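Local coordinates for Mgp-operon protein 3 (Mycoplasma pneumoniae, PDB 6RJ1) that probably serves as a membrane-held surface adhesin through which a human pathogen attaches to host cells, at residues 184-187 / 188-191; 639-642 / 643-646; 197-200 / 201-205; 504-507 / 508-512. All blocks are in the same frame, centred on the assembly; numbering follows the deposited sequence.

Contact 1: 184-187 / 188-191; sequences GVAQ and DTVH
The imidazole of His-191 meets the backbone carbonyl O of Gln-187, which approaches the ring obliquely and lies 3.1 Å from ND1. One face of the ring is covered by Val-190, whose CG1 stands 4.0 Å above its centre. The carbonyl of Gln-187 takes two N-H groups from the same residue: the backbone N of His-191 at 3.3 Å in an ordinary helical bond, and ND1 in a weak, bent one. The weak ND1 bond probably helps to restrain the ring's rotation. With CG turned back beside the backbone N (chi1 -62°), the ring returns toward the start of the helix. On the loop side, Val-185 uses a single branch. Its CG1 touches both Thr-189 CB and Val-190 CG2, 3.7 Å from each, crossing the Thr-189 side chain at about a right angle. The polar ends are met by other parts of the chain: Asp-188 forms a salt bridge with Lys-216, Gln-187 NE2 bonds Gly-214 O, and Thr-189 OG1 bonds Glu-197. Ala-186 holds the N-cap position without a side-chain cap. Loop and helix together make a helix N-terminus, its first turn closed by weak bonds from the N atoms of Thr-189 and Val-190 to Ala-186 O.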
ATOM      1  N   GLY A 184     -19.570  14.071   4.477  1.00 65.11           N
ATOM      2  CA  GLY A 184     -19.406  15.068   5.515  1.00 64.69           C
ATOM      3  C   GLY A 184     -20.126  16.350   5.140  1.00 69.00           C
ATOM      4  O   GLY A 184     -20.687  16.466   4.044  1.00 70.08           O
ATOM      5  N   VAL A 185     -20.124  17.313   6.056  1.00 63.63           N
ATOM      6  CA  VAL A 185     -20.762  18.615   5.914  1.00 62.72           C
ATOM      7  C   VAL A 185     -20.082  19.469   4.809  1.00 65.55           C
ATOM      8  O   VAL A 185     -18.889  19.313   4.589  1.00 65.78           O
ATOM      9  CB  VAL A 185     -20.793  19.268   7.324  1.00 66.57           C
ATOM     10  CG1 VAL A 185     -20.754  20.784   7.283  1.00 66.37           C
ATOM     11  CG2 VAL A 185     -22.006  18.785   8.107  1.00 66.57           C
ATOM     12  N   ALA A 186     -20.856  20.308   4.076  1.00 60.31           N
ATOM     13  CA  ALA A 186     -20.343  21.188   3.019  1.00 59.24           C
ATOM     14  C   ALA A 186     -19.483  22.286   3.638  1.00 63.35           C
ATOM     15  O   ALA A 186     -19.749  22.685   4.768  1.00 64.59           O
ATOM     16  CB  ALA A 186     -21.498  21.807   2.261  1.00 59.70           C
ATOM     17  N   GLN A 187     -18.472  22.792   2.917  1.00 59.06           N
ATOM     18  CA  GLN A 187     -17.602  23.819   3.495  1.00 58.70           C
ATOM     19  C   GLN A 187     -18.319  25.155   3.807  1.00 62.82           C
ATOM     20  O   GLN A 187     -17.877  25.822   4.736  1.00 61.66           O
ATOM     21  CB  GLN A 187     -16.307  24.029   2.688  1.00 59.54           C
ATOM     22  CG  GLN A 187     -16.432  24.619   1.299  1.00 58.88           C
ATOM     23  CD  GLN A 187     -15.074  24.953   0.713  1.00 69.69           C
ATOM     24  OE1 GLN A 187     -14.031  24.977   1.395  1.00 59.16           O
ATOM     25  NE2 GLN A 187     -15.055  25.222  -0.579  1.00 60.97           N
ATOM     26  N   ASP A 188     -19.453  25.500   3.136  1.00 62.01           N
ATOM     27  CA  ASP A 188     -20.190  26.747   3.457  1.00 62.81           C
ATOM     28  C   ASP A 188     -20.840  26.698   4.840  1.00 66.22           C
ATOM     29  O   ASP A 188     -20.901  27.721   5.513  1.00 65.82           O
ATOM     30  CB  ASP A 188     -21.213  27.144   2.368  1.00 65.44           C
ATOM     31  CG  ASP A 188     -22.348  26.164   2.074  1.00 78.07           C
ATOM     32  OD1 ASP A 188     -22.245  24.983   2.486  1.00 79.02           O
ATOM     33  OD2 ASP A 188     -23.325  26.573   1.410  1.00 82.64           O
ATOM     34  N   THR A 189     -21.286  25.499   5.270  1.00 63.59           N
ATOM     35  CA  THR A 189     -21.885  25.247   6.589  1.00 63.59           C
ATOM     36  C   THR A 189     -20.789  25.343   7.661  1.00 66.73           C
ATOM     37  O   THR A 189     -21.025  25.906   8.723  1.00 66.54           O
ATOM     38  CB  THR A 189     -22.603  23.877   6.596  1.00 74.58           C
ATOM     39  OG1 THR A 189     -23.596  23.856   5.570  1.00 80.95           O
ATOM     40  CG2 THR A 189     -23.255  23.551   7.936  1.00 71.61           C
ATOM     41  N   VAL A 190     -19.593  24.805   7.369  1.00 62.69           N
ATOM     42  CA  VAL A 190     -18.448  24.828   8.283  1.00 62.20           C
ATOM     43  C   VAL A 190     -18.057  26.262   8.687  1.00 67.14           C
ATOM     44  O   VAL A 190     -17.891  26.534   9.878  1.00 68.10           O
ATOM     45  CB  VAL A 190     -17.242  24.023   7.714  1.00 64.78           C
ATOM     46  CG1 VAL A 190     -15.952  24.295   8.489  1.00 64.05           C
ATOM     47  CG2 VAL A 190     -17.542  22.530   7.682  1.00 64.26           C
ATOM     48  N   HIS A 191     -17.951  27.169   7.707  1.00 62.62           N
ATOM     49  CA  HIS A 191     -17.488  28.531   7.944  1.00 62.02           C
ATOM     50  C   HIS A 191     -18.563  29.558   8.214  1.00 67.77           C
ATOM     51  O   HIS A 191     -18.258  30.587   8.817  1.00 68.10           O
ATOM     52  CB  HIS A 191     -16.600  28.992   6.787  1.00 62.20           C
ATOM     53  CG  HIS A 191     -15.365  28.157   6.636  1.00 64.90           C
ATOM     54  ND1 HIS A 191     -15.232  27.250   5.603  1.00 66.09           N
ATOM     55  CD2 HIS A 191     -14.265  28.090   7.426  1.00 65.89           C
ATOM     56  CE1 HIS A 191     -14.051  26.686   5.775  1.00 65.38           C
ATOM     57  NE2 HIS A 191     -13.432  27.162   6.859  1.00 65.69           N
TER

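Contact 2: 639-642 / 643-646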
ATOM      1  N   PRO A 639     -10.988  22.937   6.518  1.00 59.55           N
ATOM      2  CA  PRO A 639     -12.359  23.009   7.075  1.00 59.68           C
ATOM      3  C   PRO A 639     -12.482  23.137   8.603  1.00 64.84           C
ATOM      4  O   PRO A 639     -12.991  22.233   9.273  1.00 64.80           O
ATOM      5  CB  PRO A 639     -13.004  21.716   6.568  1.00 61.21           C
ATOM      6  CG  PRO A 639     -11.870  20.771   6.411  1.00 65.23           C
ATOM      7  CD  PRO A 639     -10.726  21.610   5.924  1.00 60.42           C
ATOM      8  N   VAL A 640     -12.042  24.284   9.146  1.00 62.10           N
ATOM      9  CA  VAL A 640     -12.123  24.674  10.561  1.00 61.87           C
ATOM     10  C   VAL A 640     -12.513  26.157  10.580  1.00 67.35           C
ATOM     11  O   VAL A 640     -11.780  26.981  10.009  1.00 67.52           O
ATOM     12  CB  VAL A 640     -10.815  24.397  11.362  1.00 65.04           C
ATOM     13  CG1 VAL A 640     -10.818  25.106  12.716  1.00 64.41           C
ATOM     14  CG2 VAL A 640     -10.584  22.903  11.550  1.00 64.93           C
ATOM     15  N   LYS A 641     -13.678  26.489  11.211  1.00 63.77           N
ATOM     16  CA  LYS A 641     -14.203  27.860  11.335  1.00 62.82           C
ATOM     17  C   LYS A 641     -13.178  28.748  12.044  1.00 68.47           C
ATOM     18  O   LYS A 641     -12.597  28.330  13.044  1.00 67.67           O
ATOM     19  CB  LYS A 641     -15.546  27.873  12.085  1.00 64.13           C
ATOM     20  CG  LYS A 641     -16.439  29.043  11.686  1.00 85.03           C
ATOM     21  CD  LYS A 641     -17.551  29.322  12.693  1.00 97.49           C
ATOM     22  CE  LYS A 641     -18.871  28.684  12.337  1.00109.56           C
ATOM     23  NZ  LYS A 641     -19.847  28.812  13.445  1.00119.95           N
ATOM     24  N   SER A 642     -12.936  29.955  11.500  1.00 67.65           N
ATOM     25  CA  SER A 642     -11.967  30.940  12.002  1.00 68.27           C
ATOM     26  C   SER A 642     -11.961  31.115  13.530  1.00 74.80           C
ATOM     27  O   SER A 642     -10.881  31.115  14.126  1.00 75.58           O
ATOM     28  CB  SER A 642     -12.159  32.288  11.310  1.00 71.85           C
ATOM     29  OG  SER A 642     -10.910  32.876  10.985  1.00 82.59           O
ATOM     30  N   ASP A 643     -13.156  31.240  14.163  1.00 71.20           N
ATOM     31  CA  ASP A 643     -13.287  31.401  15.614  1.00 70.58           C
ATOM     32  C   ASP A 643     -12.880  30.142  16.406  1.00 75.26           C
ATOM     33  O   ASP A 643     -12.514  30.257  17.577  1.00 76.67           O
ATOM     34  CB  ASP A 643     -14.701  31.889  15.998  1.00 72.62           C
ATOM     35  CG  ASP A 643     -15.846  30.892  15.886  1.00 87.34           C
ATOM     36  OD1 ASP A 643     -15.625  29.786  15.348  1.00 89.42           O
ATOM     37  OD2 ASP A 643     -16.964  31.220  16.345  1.00 94.46           O
ATOM     38  N   GLN A 644     -12.936  28.949  15.767  1.00 70.63           N
ATOM     39  CA  GLN A 644     -12.567  27.672  16.388  1.00 70.33           C
ATOM     40  C   GLN A 644     -11.100  27.258  16.162  1.00 73.32           C
ATOM     41  O   GLN A 644     -10.689  26.208  16.661  1.00 72.69           O
ATOM     42  CB  GLN A 644     -13.510  26.550  15.930  1.00 71.88           C
ATOM     43  CG  GLN A 644     -14.519  26.132  16.986  1.00 91.17           C
ATOM     44  CD  GLN A 644     -15.793  26.925  16.861  1.00114.68           C
ATOM     45  OE1 GLN A 644     -16.710  26.552  16.126  1.00113.28           O
ATOM     46  NE2 GLN A 644     -15.874  28.041  17.569  1.00105.02           N
ATOM     47  N   LYS A 645     -10.317  28.076  15.434  1.00 69.27           N
ATOM     48  CA  LYS A 645      -8.919  27.776  15.107  1.00 68.97           C
ATOM     49  C   LYS A 645      -8.011  27.590  16.340  1.00 74.87           C
ATOM     50  O   LYS A 645      -7.178  26.691  16.343  1.00 75.25           O
ATOM     51  CB  LYS A 645      -8.330  28.816  14.139  1.00 69.95           C
ATOM     52  CG  LYS A 645      -8.902  28.710  12.729  1.00 76.01           C
ATOM     53  CD  LYS A 645      -7.901  29.056  11.637  1.00 79.45           C
ATOM     54  CE  LYS A 645      -7.895  30.525  11.265  1.00 86.82           C
ATOM     55  NZ  LYS A 645      -7.211  30.765   9.968  1.00 96.12           N
ATOM     56  N   ALA A 646      -8.176  28.415  17.376  1.00 71.90           N
ATOM     57  CA  ALA A 646      -7.364  28.332  18.590  1.00 71.45           C
ATOM     58  C   ALA A 646      -7.730  27.144  19.489  1.00 76.05           C
ATOM     59  O   ALA A 646      -6.878  26.655  20.228  1.00 75.53           O
ATOM     60  CB  ALA A 646      -7.473  29.628  19.370  1.00 71.64           C
TER
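Two overlapping beta turns, the first running from Lys-641 to Gln-644 and the second from Ser-642 to Lys-645, form this surface element of a long loop in the MgpC adhesin family region. The first is closed by Gln-644 N, which bonds Lys-641 O at 2.8 Å; the donor stands above the carbonyl plane, 47° out of it. Its backbone angles, at Ser-642 and Asp-643, are near-helical. The second turn is close to type I at Asp-643 and Gln-644 but more loosely closed, with Lys-645 N making a weak bond to Ser-642 O at 3.4 Å. The side chain of Lys-641 passes the carboxylate of Asp-643 at a slant, its CD 3.3 Å from OD1. Its amino group does not complete a salt bridge: NZ remains 4.7 Å from OD1, and the opposite charges can probably attract each other only loosely. The bend at chi3 (-96°) turns the outer part of the lysine aside from the carboxylate. Lys-645, bent at chi2 and chi3, brings CE to 3.8 Å from Ser-642 OG, while its CG rests 4.1 Å from Val-640 CG1. In the chain the turns fall between strand 614-616 and strand 650-654. Pro-639 leads in from a site packed on Thr-219 and Trp-579, and Lys-645 packs on the loop residues Phe-515 and Asp-517, its carbonyl O bonded to Asn-520.

Contact 3: 197-200 / 201-205; sequences ESSW and NSQRS
Trp-200 and Arg-204 meet one turn apart, with Arg-204 CB over one face of the indole and the guanidinium plane standing 82° from that of the ring. The end of the arginine reaches the indole nitrogen obliquely, NH2 lying 3.4 Å from NE1. Both are donors and so do not bond each other. Asn-201 comes to the indole edge: its OD1 lies in the ring plane, 3.8 Å from CD1, with the amide nearly perpendicular to the ring. The CA of the same asparagine sits 4.2 Å above the centre of the guanidinium. Behind the side chains, Trp-200 O receives Arg-204 N at 2.8 Å, nearly along the C=O axis, and a weak second bond from Gln-203 N. Ser-199 O is likewise doubly engaged, by Gln-203 N at 3.1 Å and weakly by Ser-202 OG at 3.3 Å. That hydroxyl bends back over the turn because its chi1 of 52° places it between the backbone N and the carbonyl carbon. Ser-199 occupies the N-cap position, yet its OG bonds Gln-196 O instead of capping the helix. Further out, the indole packs on Leu-209, Pro-215 and Gln-187 of helix 187-192. The close approach of the two donors is consistent with a shared acceptor, Asn-212 O, which takes the bond from Trp-200 NE1 and a weak one from Arg-204 NH2. The loop carbonyl thus probably helps to set the rotation of the buried indole, and its weak bond to Arg-204 would keep the cationic group nearby.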
ATOM      1  N   GLU A 197     -25.417  30.125   5.290  1.00 79.30           N
ATOM      2  CA  GLU A 197     -24.618  29.686   4.142  1.00 79.66           C
ATOM      3  C   GLU A 197     -24.736  30.613   2.925  1.00 84.42           C
ATOM      4  O   GLU A 197     -23.795  30.692   2.133  1.00 85.43           O
ATOM      5  CB  GLU A 197     -24.961  28.236   3.744  1.00 81.08           C
ATOM      6  CG  GLU A 197     -24.711  27.196   4.828  1.00 91.81           C
ATOM      7  CD  GLU A 197     -25.946  26.690   5.551  1.00111.50           C
ATOM      8  OE1 GLU A 197     -26.968  27.415   5.583  1.00106.73           O
ATOM      9  OE2 GLU A 197     -25.890  25.559   6.085  1.00100.97           O
ATOM     10  N   SER A 198     -25.880  31.312   2.785  1.00 79.77           N
ATOM     11  CA  SER A 198     -26.192  32.233   1.685  1.00 79.02           C
ATOM     12  C   SER A 198     -25.245  33.444   1.573  1.00 82.59           C
ATOM     13  O   SER A 198     -25.225  34.103   0.530  1.00 83.22           O
ATOM     14  CB  SER A 198     -27.640  32.706   1.788  1.00 81.75           C
ATOM     15  OG  SER A 198     -27.894  33.365   3.019  1.00 88.51           O
ATOM     16  N   SER A 199     -24.462  33.735   2.630  1.00 77.68           N
ATOM     17  CA  SER A 199     -23.528  34.864   2.658  1.00 76.70           C
ATOM     18  C   SER A 199     -22.113  34.484   2.186  1.00 77.22           C
ATOM     19  O   SER A 199     -21.173  35.258   2.385  1.00 76.04           O
ATOM     20  CB  SER A 199     -23.505  35.507   4.044  1.00 81.32           C
ATOM     21  OG  SER A 199     -23.159  34.569   5.050  1.00 91.98           O
ATOM     22  N   TRP A 200     -21.986  33.307   1.525  1.00 71.96           N
ATOM     23  CA  TRP A 200     -20.741  32.752   0.981  1.00 70.67           C
ATOM     24  C   TRP A 200     -20.071  33.713  -0.002  1.00 76.51           C
ATOM     25  O   TRP A 200     -18.969  34.156   0.277  1.00 76.66           O
ATOM     26  CB  TRP A 200     -20.980  31.363   0.352  1.00 68.17           C
ATOM     27  CG  TRP A 200     -19.820  30.805  -0.419  1.00 68.69           C
ATOM     28  CD1 TRP A 200     -19.560  30.977  -1.748  1.00 71.41           C
ATOM     29  CD2 TRP A 200     -18.795  29.928   0.078  1.00 68.41           C
ATOM     30  NE1 TRP A 200     -18.418  30.296  -2.102  1.00 70.49           N
ATOM     31  CE2 TRP A 200     -17.938  29.628  -1.004  1.00 72.07           C
ATOM     32  CE3 TRP A 200     -18.541  29.331   1.326  1.00 69.35           C
ATOM     33  CZ2 TRP A 200     -16.825  28.786  -0.868  1.00 71.20           C
ATOM     34  CZ3 TRP A 200     -17.430  28.507   1.462  1.00 70.53           C
ATOM     35  CH2 TRP A 200     -16.588  28.241   0.376  1.00 71.04           C
ATOM     36  N   ASN A 201     -20.742  34.058  -1.118  1.00 74.26           N
ATOM     37  CA  ASN A 201     -20.243  34.944  -2.186  1.00 74.66           C
ATOM     38  C   ASN A 201     -19.713  36.302  -1.718  1.00 78.81           C
ATOM     39  O   ASN A 201     -18.764  36.813  -2.315  1.00 78.80           O
ATOM     40  CB  ASN A 201     -21.320  35.168  -3.249  1.00 77.49           C
ATOM     41  CG  ASN A 201     -21.817  33.908  -3.921  1.00107.03           C
ATOM     42  OD1 ASN A 201     -21.050  33.151  -4.541  1.00 92.67           O
ATOM     43  ND2 ASN A 201     -23.124  33.665  -3.819  1.00103.43           N
ATOM     44  N   SER A 202     -20.322  36.891  -0.681  1.00 75.14           N
ATOM     45  CA  SER A 202     -19.932  38.207  -0.175  1.00 75.04           C
ATOM     46  C   SER A 202     -18.878  38.187   0.934  1.00 79.09           C
ATOM     47  O   SER A 202     -18.183  39.193   1.119  1.00 79.71           O
ATOM     48  CB  SER A 202     -21.160  38.988   0.283  1.00 77.55           C
ATOM     49  OG  SER A 202     -21.950  38.220   1.176  1.00 85.94           O
ATOM     50  N   GLN A 203     -18.771  37.075   1.684  1.00 74.18           N
ATOM     51  CA  GLN A 203     -17.834  36.977   2.808  1.00 73.47           C
ATOM     52  C   GLN A 203     -16.711  35.943   2.648  1.00 75.74           C
ATOM     53  O   GLN A 203     -15.845  35.892   3.520  1.00 75.23           O
ATOM     54  CB  GLN A 203     -18.589  36.734   4.113  1.00 74.81           C
ATOM     55  CG  GLN A 203     -19.038  38.009   4.796  1.00 93.85           C
ATOM     56  CD  GLN A 203     -19.917  37.709   5.982  1.00117.49           C
ATOM     57  OE1 GLN A 203     -21.130  37.918   5.933  1.00113.31           O
ATOM     58  NE2 GLN A 203     -19.338  37.207   7.069  1.00110.99           N
ATOM     59  N   ARG A 204     -16.697  35.152   1.550  1.00 71.36           N
ATOM     60  CA  ARG A 204     -15.659  34.149   1.276  1.00 71.18           C
ATOM     61  C   ARG A 204     -14.248  34.747   1.299  1.00 76.74           C
ATOM     62  O   ARG A 204     -13.330  34.128   1.831  1.00 76.44           O
ATOM     63  CB  ARG A 204     -15.917  33.382  -0.042  1.00 70.55           C
ATOM     64  CG  ARG A 204     -16.221  34.242  -1.271  1.00 77.05           C
ATOM     65  CD  ARG A 204     -15.771  33.575  -2.546  1.00 82.73           C
ATOM     66  NE  ARG A 204     -16.291  34.274  -3.719  1.00 87.39           N
ATOM     67  CZ  ARG A 204     -17.007  33.713  -4.686  1.00 94.76           C
ATOM     68  NH1 ARG A 204     -17.438  34.439  -5.704  1.00 80.31           N
ATOM     69  NH2 ARG A 204     -17.387  32.450  -4.590  1.00 80.82           N
ATOM     70  N   SER A 205     -14.110  35.974   0.754  1.00 74.62           N
ATOM     71  CA  SER A 205     -12.889  36.768   0.647  1.00 74.88           C
ATOM     72  C   SER A 205     -12.202  36.971   2.010  1.00 79.42           C
ATOM     73  O   SER A 205     -10.985  36.757   2.120  1.00 79.88           O
ATOM     74  CB  SER A 205     -13.209  38.111  -0.001  1.00 79.12           C
ATOM     75  OG  SER A 205     -12.037  38.844  -0.314  1.00 92.05           O
TER

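Contact 4: 504-507 / 508-512; sequences KQKQ and FVENQ
Lys-506 and Glu-510 lie one turn apart on the alpha-helix 503-511, and their side chains cross obliquely. The lysine offers its methylene chain to the carboxylate: CG is 3.7 Å from Glu-510 CD, and CE is equally far from OE1. Extended as far as CD, the lysine then bends at chi3 (87°), and its amino end stops short of the carboxylate, NZ remaining 4.8 Å from OE1. Each has a partner away from the helix, Thr-534 for Glu-510 OE2 and, through a long and weak ion pair, Glu-497 for Lys-506 NZ. Phe-508 turns the edge of its ring back toward the preceding turn. Lys-504 O lies near the ring plane, 3.2 Å from CD2, while Lys-504 CG touches CE2 at 4.1 Å. The same carbonyl accepts the backbone N-H of Phe-508, and Arg-689 makes a cation-pi contact with the ring. On another side of the helix, Val-509 packs on strand 549-563. Asn-511 is held at both ends of its amide, OD1 by Lys-529 and ND2 by Leu-601 O. Three i to i+4 backbone bonds span the segments. The one from Glu-510 N to Lys-506 O is practically straight at 178°, and Asn-511 N reaches Gln-507 O at 2.8 Å.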
ATOM      1  N   LYS A 504       4.739  21.351  -4.246  1.00 62.19           N
ATOM      2  CA  LYS A 504       3.294  21.481  -4.230  1.00 61.11           C
ATOM      3  C   LYS A 504       2.651  20.107  -3.997  1.00 65.00           C
ATOM      4  O   LYS A 504       1.706  20.002  -3.214  1.00 64.10           O
ATOM      5  CB  LYS A 504       2.795  22.128  -5.536  1.00 62.48           C
ATOM      6  CG  LYS A 504       1.505  22.936  -5.371  1.00 66.85           C
ATOM      7  CD  LYS A 504       1.713  24.290  -4.664  1.00 72.67           C
ATOM      8  CE  LYS A 504       1.761  25.474  -5.601  1.00 79.33           C
ATOM      9  NZ  LYS A 504       3.044  25.562  -6.332  1.00 93.66           N
ATOM     10  N   GLN A 505       3.213  19.049  -4.617  1.00 61.22           N
ATOM     11  CA  GLN A 505       2.716  17.686  -4.464  1.00 61.10           C
ATOM     12  C   GLN A 505       2.853  17.161  -3.034  1.00 64.68           C
ATOM     13  O   GLN A 505       1.970  16.428  -2.575  1.00 64.05           O
ATOM     14  CB  GLN A 505       3.345  16.740  -5.487  1.00 62.73           C
ATOM     15  CG  GLN A 505       2.569  16.717  -6.799  1.00 65.19           C
ATOM     16  CD  GLN A 505       3.306  15.980  -7.879  1.00 77.62           C
ATOM     17  OE1 GLN A 505       4.309  16.460  -8.414  1.00 67.84           O
ATOM     18  NE2 GLN A 505       2.812  14.802  -8.231  1.00 71.63           N
ATOM     19  N   LYS A 506       3.922  17.585  -2.316  1.00 60.67           N
ATOM     20  CA  LYS A 506       4.144  17.235  -0.908  1.00 59.72           C
ATOM     21  C   LYS A 506       3.079  17.955  -0.072  1.00 63.50           C
ATOM     22  O   LYS A 506       2.404  17.319   0.743  1.00 62.46           O
ATOM     23  CB  LYS A 506       5.553  17.653  -0.455  1.00 60.90           C
ATOM     24  CG  LYS A 506       5.939  17.134   0.936  1.00 67.23           C
ATOM     25  CD  LYS A 506       7.411  17.397   1.292  1.00 75.06           C
ATOM     26  CE  LYS A 506       7.651  18.747   1.918  1.00 85.18           C
ATOM     27  NZ  LYS A 506       9.093  18.954   2.219  1.00 92.88           N
ATOM     28  N   GLN A 507       2.921  19.285  -0.321  1.00 59.91           N
ATOM     29  CA  GLN A 507       1.968  20.189   0.331  1.00 59.34           C
ATOM     30  C   GLN A 507       0.556  19.612   0.286  1.00 62.45           C
ATOM     31  O   GLN A 507      -0.115  19.607   1.310  1.00 61.59           O
ATOM     32  CB  GLN A 507       1.992  21.579  -0.322  1.00 60.28           C
ATOM     33  CG  GLN A 507       3.207  22.426   0.030  1.00 65.53           C
ATOM     34  CD  GLN A 507       3.268  23.702  -0.786  1.00 78.27           C
ATOM     35  OE1 GLN A 507       2.272  24.400  -0.990  1.00 71.72           O
ATOM     36  NE2 GLN A 507       4.446  24.045  -1.266  1.00 73.17           N
ATOM     37  N   PHE A 508       0.138  19.066  -0.879  1.00 57.37           N
ATOM     38  CA  PHE A 508      -1.171  18.439  -1.052  1.00 55.76           C
ATOM     39  C   PHE A 508      -1.407  17.303  -0.057  1.00 60.23           C
ATOM     40  O   PHE A 508      -2.450  17.279   0.589  1.00 60.73           O
ATOM     41  CB  PHE A 508      -1.343  17.920  -2.490  1.00 56.36           C
ATOM     42  CG  PHE A 508      -2.011  18.910  -3.410  1.00 56.39           C
ATOM     43  CD1 PHE A 508      -3.388  19.089  -3.384  1.00 57.76           C
ATOM     44  CD2 PHE A 508      -1.261  19.672  -4.300  1.00 57.59           C
ATOM     45  CE1 PHE A 508      -4.004  20.004  -4.234  1.00 58.26           C
ATOM     46  CE2 PHE A 508      -1.880  20.609  -5.135  1.00 59.45           C
ATOM     47  CZ  PHE A 508      -3.242  20.783  -5.079  1.00 57.09           C
ATOM     48  N   VAL A 509      -0.430  16.394   0.084  1.00 56.73           N
ATOM     49  CA  VAL A 509      -0.508  15.236   0.977  1.00 56.99           C
ATOM     50  C   VAL A 509      -0.495  15.697   2.430  1.00 63.09           C
ATOM     51  O   VAL A 509      -1.394  15.332   3.193  1.00 62.97           O
ATOM     52  CB  VAL A 509       0.601  14.185   0.675  1.00 60.28           C
ATOM     53  CG1 VAL A 509       0.551  13.008   1.650  1.00 59.78           C
ATOM     54  CG2 VAL A 509       0.516  13.693  -0.770  1.00 59.82           C
ATOM     55  N   GLU A 510       0.507  16.528   2.792  1.00 60.51           N
ATOM     56  CA  GLU A 510       0.734  17.051   4.140  1.00 59.66           C
ATOM     57  C   GLU A 510      -0.371  17.954   4.660  1.00 62.80           C
ATOM     58  O   GLU A 510      -0.635  17.932   5.861  1.00 64.23           O
ATOM     59  CB  GLU A 510       2.092  17.750   4.240  1.00 60.89           C
ATOM     60  CG  GLU A 510       3.275  16.787   4.255  1.00 71.56           C
ATOM     61  CD  GLU A 510       4.647  17.413   4.441  1.00 97.07           C
ATOM     62  OE1 GLU A 510       4.782  18.647   4.264  1.00 98.96           O
ATOM     63  OE2 GLU A 510       5.593  16.660   4.765  1.00 89.66           O
ATOM     64  N   ASN A 511      -1.008  18.750   3.787  1.00 56.92           N
ATOM     65  CA  ASN A 511      -2.078  19.651   4.217  1.00 56.05           C
ATOM     66  C   ASN A 511      -3.327  18.894   4.627  1.00 60.46           C
ATOM     67  O   ASN A 511      -4.049  19.333   5.518  1.00 59.75           O
ATOM     68  CB  ASN A 511      -2.383  20.727   3.167  1.00 51.70           C
ATOM     69  CG  ASN A 511      -1.286  21.742   3.009  1.00 66.42           C
ATOM     70  OD1 ASN A 511      -0.297  21.762   3.763  1.00 66.03           O
ATOM     71  ND2 ASN A 511      -1.422  22.602   2.008  1.00 54.97           N
ATOM     72  N   GLN A 512      -3.557  17.733   4.015  1.00 58.35           N
ATOM     73  CA  GLN A 512      -4.716  16.916   4.343  1.00 58.02           C
ATOM     74  C   GLN A 512      -4.471  16.041   5.583  1.00 61.83           C
ATOM     75  O   GLN A 512      -5.423  15.450   6.083  1.00 62.46           O
ATOM     76  CB  GLN A 512      -5.194  16.109   3.121  1.00 58.99           C
ATOM     77  CG  GLN A 512      -6.709  16.076   3.032  1.00 59.70           C
ATOM     78  CD  GLN A 512      -7.239  15.700   1.678  1.00 64.69           C
ATOM     79  OE1 GLN A 512      -7.966  14.715   1.538  1.00 59.58           O
ATOM     80  NE2 GLN A 512      -6.927  16.496   0.661  1.00 49.57           N
TER

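How the contacts relate
Contacts 1, 2 and 3 gather at one outer region of the chain, whereas the centre of contact 4 is about 18 Å from the centre of the chain. Contacts 1 and 3 join successive helices, 187-192 and 200-203: Asp-188 CB packs 3.6 Å from Trp-200 CE3. Contact 2, distant in sequence, covers another side of contact 1, with Pro-639 C 3.7 Å from Val-190 CG1, but does not reach contact 3. Contact 4 touches none of the others. Burial is partial in contacts 1 and 4, where side-chain polar ends are met by outside partners; contacts 2 and 3 are surface contacts, 2 held by turn bonds and loose lysine packing, 3 by helical bonds and packing about one buried tryptophan.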